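Local coordinates for protein type C neurotoxin (Clostridium botulinum, PDB 3PME) that probably binds gangliosides and other membrane components at the nerve-cell surface as the receptor-binding part of a botulinum C/D mosaic neurotoxin, at residues L8-K13 / R196-F201; T89-I94 / K177-G182. One frame throughout, in Å; residues are numbered along the deposited sequence.

Both contacts are antiparallel strand pairings in the N-terminal, concanavalin-like part of the chain. Contact 1 is almost wholly buried; contact 2 is buried on the side of Ile-91 and Phe-181, but Asn-92 and Val-180 on its other face are partly exposed. Contact 1 joins strand 6-13 to strand 193-201; contact 2 joins strand 178-181 to the bent stretch 89-94 and lies nested within the loop that contact 1 closes. Their apolar sides meet: Phe-198 packs edge-to-face against Phe-181, and Ile-200 and Leu-8 reach Ile-179. In contact 1 the strands diverge and a water takes the place of the next backbone bond, whereas contact 2 is joined directly, with a serine hydroxyl bonding a backbone carbonyl.

Contact 1. Residues L8-K13 / R196-F201; sequences LSLQNK and RDFNIF
Leu-8, Leu-10, Phe-198 and Ile-200 form the apolar face where strands 8-13 and 196-201 run antiparallel, their axes 4.7 Å apart. Leu-8 rests one methyl on two neighbours: CD2 lies 4.0 Å from CE1 of Phe-198, near the ring plane and at its edge, and also touches CD1 of Ile-200. The Leu-8 side chain runs at a slant to both. Leu-10 instead lies alongside Phe-198, the two pointing the same way, with Leu-10 CD1 4.1 Å from Phe-198 CB. Phe-198 has CG anti to its own N (chi1 -171°), which swings the ring along the strand toward Leu-8 and turns an edge to that methyl.

Ser-9 and Asn-199 face each other on the reverse side as a non-hydrogen-bonded pair, their CA atoms 4.5 Å apart. Lys-6 reaches the Ser-9 hydroxyl through a weak hydrogen bond.

The backbone holds the two strands in register. Ile-200 N gives a 3.0 Å bond to Leu-8 O, and the return bond from Leu-8 N to Ile-200 O is weak. Leu-10 N meets Phe-198 O at 3.0 Å, almost in line with the carbonyl (C=O...N 170°). Beyond this point the strands part, and a water takes over, donating to Leu-10 O at 2.9 Å and accepting from Phe-198 N. A second water lies between Gln-11 OE1 and Asp-197 OD1; Asn-41 ND2 also bonds that carboxylate oxygen.

Phe-181 and Ile-179 of strand 178-181 pack against the apolar face, while strand 16-19 borders strand 8-13 on its other edge. The pairing brings strand 6-13, near the N-terminus, against strand 193-201, and this layering of antiparallel sheets is characteristic of the concanavalin-like jelly roll of clostridial neurotoxin receptor-binding domains.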
# COMPACT_ATOMS: atom_id res chain seq x y z
N LEU A 8 17.49 -16.93 4.54
CA LEU A 8 17.88 -15.78 3.73
C LEU A 8 16.99 -14.61 4.12
O LEU A 8 15.78 -14.77 4.23
CB LEU A 8 17.75 -16.07 2.23
CG LEU A 8 18.07 -14.88 1.32
CD1 LEU A 8 19.55 -14.54 1.41
CD2 LEU A 8 17.70 -15.19 -0.12
N SER A 9 17.59 -13.46 4.39
CA SER A 9 16.83 -12.28 4.73
C SER A 9 17.54 -11.05 4.17
O SER A 9 18.56 -10.60 4.72
CB SER A 9 16.68 -12.17 6.26
OG SER A 9 15.75 -11.16 6.61
N LEU A 10 17.02 -10.52 3.07
CA LEU A 10 17.64 -9.36 2.45
C LEU A 10 17.18 -8.11 3.18
O LEU A 10 16.00 -7.75 3.16
CB LEU A 10 17.32 -9.26 0.96
CG LEU A 10 17.73 -10.45 0.09
CD1 LEU A 10 17.31 -10.19 -1.35
CD2 LEU A 10 19.23 -10.71 0.19
N GLN A 11 18.12 -7.45 3.84
CA GLN A 11 17.80 -6.25 4.60
C GLN A 11 18.87 -5.20 4.37
O GLN A 11 20.00 -5.51 4.02
CB GLN A 11 17.68 -6.57 6.09
CG GLN A 11 16.52 -7.50 6.41
CD GLN A 11 16.29 -7.64 7.90
OE1 GLN A 11 15.15 -7.78 8.35
NE2 GLN A 11 17.37 -7.59 8.67
N ASN A 12 18.48 -3.95 4.54
CA ASN A 12 19.41 -2.85 4.36
C ASN A 12 20.12 -2.53 5.67
O ASN A 12 19.50 -2.07 6.62
CB ASN A 12 18.69 -1.63 3.82
CG ASN A 12 19.65 -0.60 3.26
OD1 ASN A 12 20.46 -0.04 4.00
ND2 ASN A 12 19.56 -0.36 1.96
N LYS A 13 21.42 -2.82 5.71
CA LYS A 13 22.23 -2.60 6.90
C LYS A 13 23.41 -1.72 6.54
O LYS A 13 24.09 -1.97 5.55
CB LYS A 13 22.72 -3.92 7.48
CG LYS A 13 21.63 -4.82 8.01
CD LYS A 13 20.85 -4.12 9.12
CE LYS A 13 19.67 -4.96 9.58
NZ LYS A 13 18.89 -4.25 10.64
N ARG A 196 10.06 -5.59 -1.25
CA ARG A 196 10.69 -5.36 0.05
C ARG A 196 10.61 -6.57 0.97
O ARG A 196 9.73 -7.41 0.82
CB ARG A 196 10.11 -4.12 0.75
CG ARG A 196 8.77 -4.36 1.46
CD ARG A 196 8.36 -3.06 2.12
NE ARG A 196 7.36 -3.20 3.17
CZ ARG A 196 6.07 -2.99 3.00
NH1 ARG A 196 5.60 -2.66 1.80
NH2 ARG A 196 5.24 -3.08 4.02
N ASP A 197 11.53 -6.62 1.92
CA ASP A 197 11.54 -7.63 2.97
C ASP A 197 11.55 -9.06 2.40
O ASP A 197 10.78 -9.92 2.83
CB ASP A 197 10.39 -7.41 3.95
CG ASP A 197 10.50 -6.08 4.69
OD1 ASP A 197 11.40 -5.95 5.54
OD2 ASP A 197 9.70 -5.18 4.41
N PHE A 198 12.44 -9.30 1.45
CA PHE A 198 12.53 -10.64 0.86
C PHE A 198 13.18 -11.64 1.83
O PHE A 198 14.32 -11.43 2.28
CB PHE A 198 13.30 -10.62 -0.45
CG PHE A 198 13.22 -11.93 -1.18
CD1 PHE A 198 14.19 -12.91 -0.97
CD2 PHE A 198 12.18 -12.19 -2.05
CE1 PHE A 198 14.11 -14.13 -1.62
CE2 PHE A 198 12.09 -13.41 -2.72
CZ PHE A 198 13.06 -14.38 -2.50
N ASN A 199 12.44 -12.72 2.13
CA ASN A 199 12.86 -13.76 3.08
C ASN A 199 12.63 -15.15 2.52
O ASN A 199 11.63 -15.40 1.84
CB ASN A 199 12.06 -13.67 4.38
CG ASN A 199 12.42 -12.47 5.22
OD1 ASN A 199 13.59 -12.12 5.32
ND2 ASN A 199 11.43 -11.85 5.85
N ILE A 200 13.52 -16.08 2.85
CA ILE A 200 13.25 -17.49 2.60
C ILE A 200 13.41 -18.26 3.91
O ILE A 200 14.34 -18.01 4.65
CB ILE A 200 14.16 -18.08 1.52
CG1 ILE A 200 13.95 -17.34 0.20
CG2 ILE A 200 13.88 -19.60 1.34
CD1 ILE A 200 14.84 -17.80 -0.94
N PHE A 201 12.48 -19.17 4.17
CA PHE A 201 12.46 -19.94 5.42
C PHE A 201 12.61 -21.42 5.08
O PHE A 201 12.14 -21.87 4.03
CB PHE A 201 11.13 -19.74 6.15
CG PHE A 201 10.83 -18.31 6.52
CD1 PHE A 201 10.26 -17.44 5.59
CD2 PHE A 201 11.09 -17.84 7.80
CE1 PHE A 201 9.99 -16.13 5.93
CE2 PHE A 201 10.82 -16.54 8.14
CZ PHE A 201 10.26 -15.68 7.21
O HOH W 1 14.40 -7.19 0.85
O HOH W 2 12.66 -8.35 6.60

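Contact 2. Residues T89-I94 / K177-G182; sequences TIINSI and KTIVFG
Ile-91 meets Ile-179 and Phe-181 with its branches, lying alongside each of them and pointing the same way. From CB, one branch is the methyl CG2, set anti to the backbone N. It presses on CG2 of Ile-179 at 3.5 Å, tighter than usual van der Waals contact, and sits over one face of the Phe-181 ring in a CH-pi contact, 4.1 Å from the centroid and offset toward the rim. The other branch starts at CG1, 3.7 Å from Phe-181 CD2, and runs on to CD1, which touches Phe-181 CE2 at 3.7 Å. Beyond the two segments, that tip also packs against the Phe-198 ring.

Ile-90 and Ile-91 both face Leu-102, a classic beta bulge at the corner where the chain bends between strands 87-90 and 92-95. The pairing thus joins strand 178-181 to the bent edge of another antiparallel sheet in the concanavalin-like jelly roll.

Gly-182 N binds Ile-90 O at 2.8 Å, nearly straight at the hydrogen (172°). Asn-92 and Val-180 then exchange N-H...O bonds in both directions as a hydrogen-bonded pair. Asn-92 OD1 accepts from Ile-94 N, two residues on, in an Asx turn, the donor standing above the carbonyl plane of the amide. At the far end the Ser-93 hydroxyl donates to Thr-178 O at 2.9 Å, approaching with a tilt of 34° from the carbonyl plane.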
# COMPACT_ATOMS: atom_id res chain seq x y z
N THR A 89 9.97 -12.46 -16.34
CA THR A 89 10.58 -13.13 -15.20
C THR A 89 11.17 -12.07 -14.28
O THR A 89 11.93 -11.22 -14.72
CB THR A 89 11.67 -14.13 -15.64
OG1 THR A 89 11.07 -15.17 -16.42
CG2 THR A 89 12.35 -14.74 -14.43
N ILE A 90 10.80 -12.13 -13.00
CA ILE A 90 11.25 -11.13 -12.04
C ILE A 90 12.27 -11.69 -11.04
O ILE A 90 13.21 -11.00 -10.65
CB ILE A 90 10.05 -10.59 -11.24
CG1 ILE A 90 8.98 -10.04 -12.19
CG2 ILE A 90 10.49 -9.55 -10.21
CD1 ILE A 90 9.52 -9.09 -13.20
N ILE A 91 12.07 -12.93 -10.61
CA ILE A 91 13.02 -13.56 -9.70
C ILE A 91 13.29 -14.92 -10.30
O ILE A 91 12.36 -15.69 -10.51
CB ILE A 91 12.44 -13.74 -8.28
CG1 ILE A 91 11.87 -12.42 -7.74
CG2 ILE A 91 13.52 -14.27 -7.33
CD1 ILE A 91 11.17 -12.58 -6.39
N ASN A 92 14.55 -15.21 -10.59
CA ASN A 92 14.87 -16.43 -11.33
C ASN A 92 15.81 -17.33 -10.56
O ASN A 92 16.91 -16.91 -10.19
CB ASN A 92 15.51 -16.07 -12.67
CG ASN A 92 15.55 -17.24 -13.63
OD1 ASN A 92 15.18 -18.36 -13.28
ND2 ASN A 92 15.98 -16.97 -14.86
N SER A 93 15.38 -18.56 -10.31
CA SER A 93 16.24 -19.56 -9.70
C SER A 93 16.05 -20.88 -10.43
O SER A 93 15.92 -21.94 -9.81
CB SER A 93 15.96 -19.70 -8.20
OG SER A 93 17.05 -20.31 -7.52
N ILE A 94 16.00 -20.79 -11.76
CA ILE A 94 15.99 -21.95 -12.65
C ILE A 94 17.36 -22.08 -13.31
O ILE A 94 17.83 -21.15 -13.95
CB ILE A 94 14.97 -21.80 -13.78
CG1 ILE A 94 13.56 -21.65 -13.21
CG2 ILE A 94 15.04 -23.01 -14.73
CD1 ILE A 94 13.08 -22.85 -12.52
N LYS A 177 21.62 -22.62 -5.99
CA LYS A 177 22.05 -21.70 -4.93
C LYS A 177 21.98 -20.23 -5.35
O LYS A 177 22.09 -19.35 -4.51
CB LYS A 177 23.47 -22.03 -4.49
CG LYS A 177 24.52 -21.65 -5.51
CD LYS A 177 25.85 -22.32 -5.21
CE LYS A 177 26.94 -21.83 -6.15
NZ LYS A 177 27.19 -20.38 -5.97
N THR A 178 21.78 -19.98 -6.64
CA THR A 178 21.75 -18.60 -7.15
C THR A 178 20.31 -18.13 -7.38
O THR A 178 19.49 -18.86 -7.95
CB THR A 178 22.53 -18.48 -8.46
OG1 THR A 178 23.89 -18.89 -8.23
CG2 THR A 178 22.52 -17.03 -8.95
N ILE A 179 20.02 -16.91 -6.94
CA ILE A 179 18.73 -16.27 -7.18
C ILE A 179 19.02 -14.96 -7.85
O ILE A 179 19.79 -14.15 -7.33
CB ILE A 179 17.98 -16.00 -5.86
CG1 ILE A 179 17.81 -17.29 -5.07
CG2 ILE A 179 16.61 -15.39 -6.14
CD1 ILE A 179 17.32 -17.05 -3.66
N VAL A 180 18.40 -14.73 -9.01
CA VAL A 180 18.60 -13.47 -9.73
C VAL A 180 17.32 -12.64 -9.75
O VAL A 180 16.31 -13.08 -10.32
CB VAL A 180 19.06 -13.72 -11.17
CG1 VAL A 180 19.21 -12.39 -11.93
CG2 VAL A 180 20.36 -14.52 -11.19
N PHE A 181 17.38 -11.45 -9.15
CA PHE A 181 16.28 -10.50 -9.18
C PHE A 181 16.50 -9.55 -10.34
O PHE A 181 17.58 -8.96 -10.47
CB PHE A 181 16.23 -9.68 -7.89
CG PHE A 181 15.90 -10.49 -6.67
CD1 PHE A 181 16.87 -11.22 -6.03
CD2 PHE A 181 14.61 -10.48 -6.15
CE1 PHE A 181 16.57 -11.97 -4.89
CE2 PHE A 181 14.31 -11.21 -5.01
CZ PHE A 181 15.29 -11.96 -4.38
N GLY A 182 15.48 -9.39 -11.19
CA GLY A 182 15.60 -8.44 -12.29
C GLY A 182 14.82 -8.80 -13.53
O GLY A 182 14.50 -9.97 -13.77